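Local coordinates for NIPSNAP domain-containing protein (Burkholderia xenovorans, PDB 5KAK) that is of unknown function but belongs to the NipSnap family, whose domain is grouped with the dimeric alpha/beta-barrel proteins, at residues R14-R19 with P94-M99. Residues are numbered along the deposited sequence; the frame is centred on the assembly and turned at random.
Sequences RIYDLR and PLLVRM
Asp17 and Arg98 form a hydrogen-bonded pair where the end of strand 10-18 meets the antiparallel start of strand 96-106. Asp17 N donates to Arg98 O (2.8 Å), while Asp17 O accepts hydrogen bonds from two amides, Val97 N at 2.9 Å in the carbonyl plane and Arg98 N at 3.2 Å. Beyond this forked pair, Arg19 N reaches Leu95 O (2.9 Å), tying the strand's exit to the 3-10 turn. On one face Met99 SD stands above the Tyr16 ring in a distant Met-aromatic contact, 4.9 Å from the centroid and 19° off the normal, and the bend at chi3 (55°) brings CE to 3.7 Å from Tyr16 CE1. Arg14 grips Tyr16 OH side-on with NE and NH2, the oxygen lying in the guanidinium plane, fixing the phenol, while Arg14 NH1 pairs with Glu12. Leu96 CD2 touches both Tyr16 CD2 and Leu18 CD2. The other face carries a long salt bridge, Asp17 OD2 to Arg98 NH1 (3.5 Å), the charged planes 59° apart; Gln58 of the adjoining strand holds Asp17 OD1. Val97 and Arg98 opposite Asp17 make a classic beta bulge, turning the strand outermost within this chain's ferredoxin-like antiparallel sheet, where Met99's backbone hydrogen-bonds a second subunit.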
loop_
_atom_site.group_PDB
_atom_site.type_symbol
_atom_site.label_atom_id
_atom_site.label_comp_id
_atom_site.label_asym_id
_atom_site.label_seq_id
_atom_site.Cartn_x
_atom_site.Cartn_y
_atom_site.Cartn_z
ATOM N N ARG E 14 4.200 -15.044 10.111
ATOM C CA ARG E 14 3.509 -15.323 8.864
ATOM C C ARG E 14 2.132 -14.677 8.933
ATOM O O ARG E 14 1.443 -14.773 9.955
ATOM C CB ARG E 14 3.420 -16.839 8.600
ATOM C CG ARG E 14 4.809 -17.456 8.436
ATOM C CD ARG E 14 4.730 -18.944 8.175
ATOM N NE ARG E 14 4.157 -19.272 6.874
ATOM C CZ ARG E 14 4.848 -19.312 5.731
ATOM N NH1 ARG E 14 6.136 -19.014 5.708
ATOM N NH2 ARG E 14 4.247 -19.663 4.602
ATOM N N ILE E 15 1.769 -13.973 7.872
ATOM C CA ILE E 15 0.550 -13.172 7.824
ATOM C C ILE E 15 -0.211 -13.593 6.573
ATOM O O ILE E 15 0.257 -13.347 5.453
ATOM C CB ILE E 15 0.866 -11.668 7.792
ATOM C CG1 ILE E 15 1.739 -11.249 8.990
ATOM C CG2 ILE E 15 -0.412 -10.870 7.690
ATOM C CD1 ILE E 15 2.338 -9.849 8.836
ATOM N N TYR E 16 -1.355 -14.265 6.749
ATOM C CA TYR E 16 -2.164 -14.701 5.618
ATOM C C TYR E 16 -3.448 -13.896 5.541
ATOM O O TYR E 16 -4.183 -13.778 6.532
ATOM C CB TYR E 16 -2.532 -16.179 5.706
ATOM C CG TYR E 16 -1.410 -17.178 5.801
ATOM C CD1 TYR E 16 -0.091 -16.853 5.466
ATOM C CD2 TYR E 16 -1.690 -18.466 6.187
ATOM C CE1 TYR E 16 0.910 -17.806 5.555
ATOM C CE2 TYR E 16 -0.712 -19.416 6.273
ATOM C CZ TYR E 16 0.588 -19.087 5.966
ATOM O OH TYR E 16 1.534 -20.087 6.079
ATOM N N ASP E 17 -3.717 -13.340 4.372
ATOM C CA ASP E 17 -5.007 -12.721 4.122
ATOM C C ASP E 17 -5.924 -13.757 3.487
ATOM O O ASP E 17 -5.536 -14.425 2.532
ATOM C CB ASP E 17 -4.861 -11.505 3.226
ATOM C CG ASP E 17 -4.005 -10.426 3.853
ATOM O OD1 ASP E 17 -4.344 -9.973 4.963
ATOM O OD2 ASP E 17 -2.981 -10.057 3.245
ATOM N N LEU E 18 -7.134 -13.875 4.021
ATOM C CA LEU E 18 -8.075 -14.919 3.641
ATOM C C LEU E 18 -9.245 -14.345 2.857
ATOM O O LEU E 18 -9.499 -13.142 2.877
ATOM C CB LEU E 18 -8.603 -15.640 4.889
ATOM C CG LEU E 18 -7.484 -16.226 5.750
ATOM C CD1 LEU E 18 -8.037 -16.903 6.985
ATOM C CD2 LEU E 18 -6.721 -17.218 4.918
ATOM N N ARG E 19 -9.980 -15.248 2.187
ATOM C CA ARG E 19 -11.274 -14.932 1.602
ATOM C C ARG E 19 -12.142 -14.283 2.680
ATOM O O ARG E 19 -12.013 -14.623 3.863
ATOM C CB ARG E 19 -11.901 -16.228 1.063
ATOM C CG ARG E 19 -13.347 -16.146 0.630
ATOM C CD ARG E 19 -13.840 -17.518 0.200
ATOM N NE ARG E 19 -14.198 -18.381 1.328
ATOM C CZ ARG E 19 -14.373 -19.698 1.224
ATOM N NH1 ARG E 19 -14.197 -20.292 0.051
ATOM N NH2 ARG E 19 -14.714 -20.423 2.287
ATOM N N PRO E 94 -8.119 -23.302 -0.526
ATOM C CA PRO E 94 -9.257 -22.520 -1.042
ATOM C C PRO E 94 -9.569 -21.253 -0.258
ATOM O O PRO E 94 -10.346 -20.420 -0.755
ATOM C CB PRO E 94 -10.427 -23.504 -0.959
ATOM C CG PRO E 94 -9.790 -24.858 -0.875
ATOM C CD PRO E 94 -8.542 -24.655 -0.113
ATOM N N LEU E 95 -9.007 -21.075 0.934
ATOM C CA LEU E 95 -9.297 -19.906 1.749
ATOM C C LEU E 95 -8.252 -18.820 1.602
ATOM O O LEU E 95 -8.477 -17.705 2.090
ATOM C CB LEU E 95 -9.407 -20.289 3.231
ATOM C CG LEU E 95 -10.302 -21.464 3.619
ATOM C CD1 LEU E 95 -10.060 -21.890 5.069
ATOM C CD2 LEU E 95 -11.761 -21.094 3.423
ATOM N N LEU E 96 -7.141 -19.113 0.923
ATOM C CA LEU E 96 -6.011 -18.191 0.843
ATOM C C LEU E 96 -6.199 -17.165 -0.268
ATOM O O LEU E 96 -6.727 -17.471 -1.343
ATOM C CB LEU E 96 -4.723 -18.974 0.600
ATOM C CG LEU E 96 -4.381 -19.999 1.673
ATOM C CD1 LEU E 96 -3.182 -20.845 1.248
ATOM C CD2 LEU E 96 -4.086 -19.267 2.958
ATOM N N VAL E 97 -5.813 -15.923 0.031
ATOM C CA VAL E 97 -5.765 -14.842 -0.946
ATOM C C VAL E 97 -4.352 -14.303 -1.109
ATOM O O VAL E 97 -3.885 -14.085 -2.239
ATOM C CB VAL E 97 -6.744 -13.703 -0.571
ATOM C CG1 VAL E 97 -6.505 -12.483 -1.433
ATOM C CG2 VAL E 97 -8.195 -14.172 -0.689
ATOM N N ARG E 98 -3.644 -14.100 -0.004
ATOM C CA ARG E 98 -2.317 -13.495 -0.029
ATOM C C ARG E 98 -1.535 -13.964 1.184
ATOM O O ARG E 98 -2.106 -14.129 2.268
ATOM C CB ARG E 98 -2.437 -11.968 -0.038
ATOM C CG ARG E 98 -1.137 -11.196 0.022
ATOM C CD ARG E 98 -1.442 -9.707 0.019
ATOM N NE ARG E 98 -2.270 -9.338 -1.130
ATOM C CZ ARG E 98 -3.587 -9.131 -1.085
ATOM N NH1 ARG E 98 -4.250 -9.247 0.061
ATOM N NH2 ARG E 98 -4.243 -8.815 -2.191
ATOM N N MET E 99 -0.231 -14.170 0.999
ATOM C CA MET E 99 0.639 -14.625 2.070
ATOM C C MET E 99 1.883 -13.749 2.098
ATOM O O MET E 99 2.423 -13.400 1.042
ATOM C CB MET E 99 1.015 -16.101 1.886
ATOM C CG MET E 99 -0.208 -17.016 1.764
ATOM S SD MET E 99 0.198 -18.622 1.059
ATOM C CE MET E 99 1.486 -19.146 2.168
#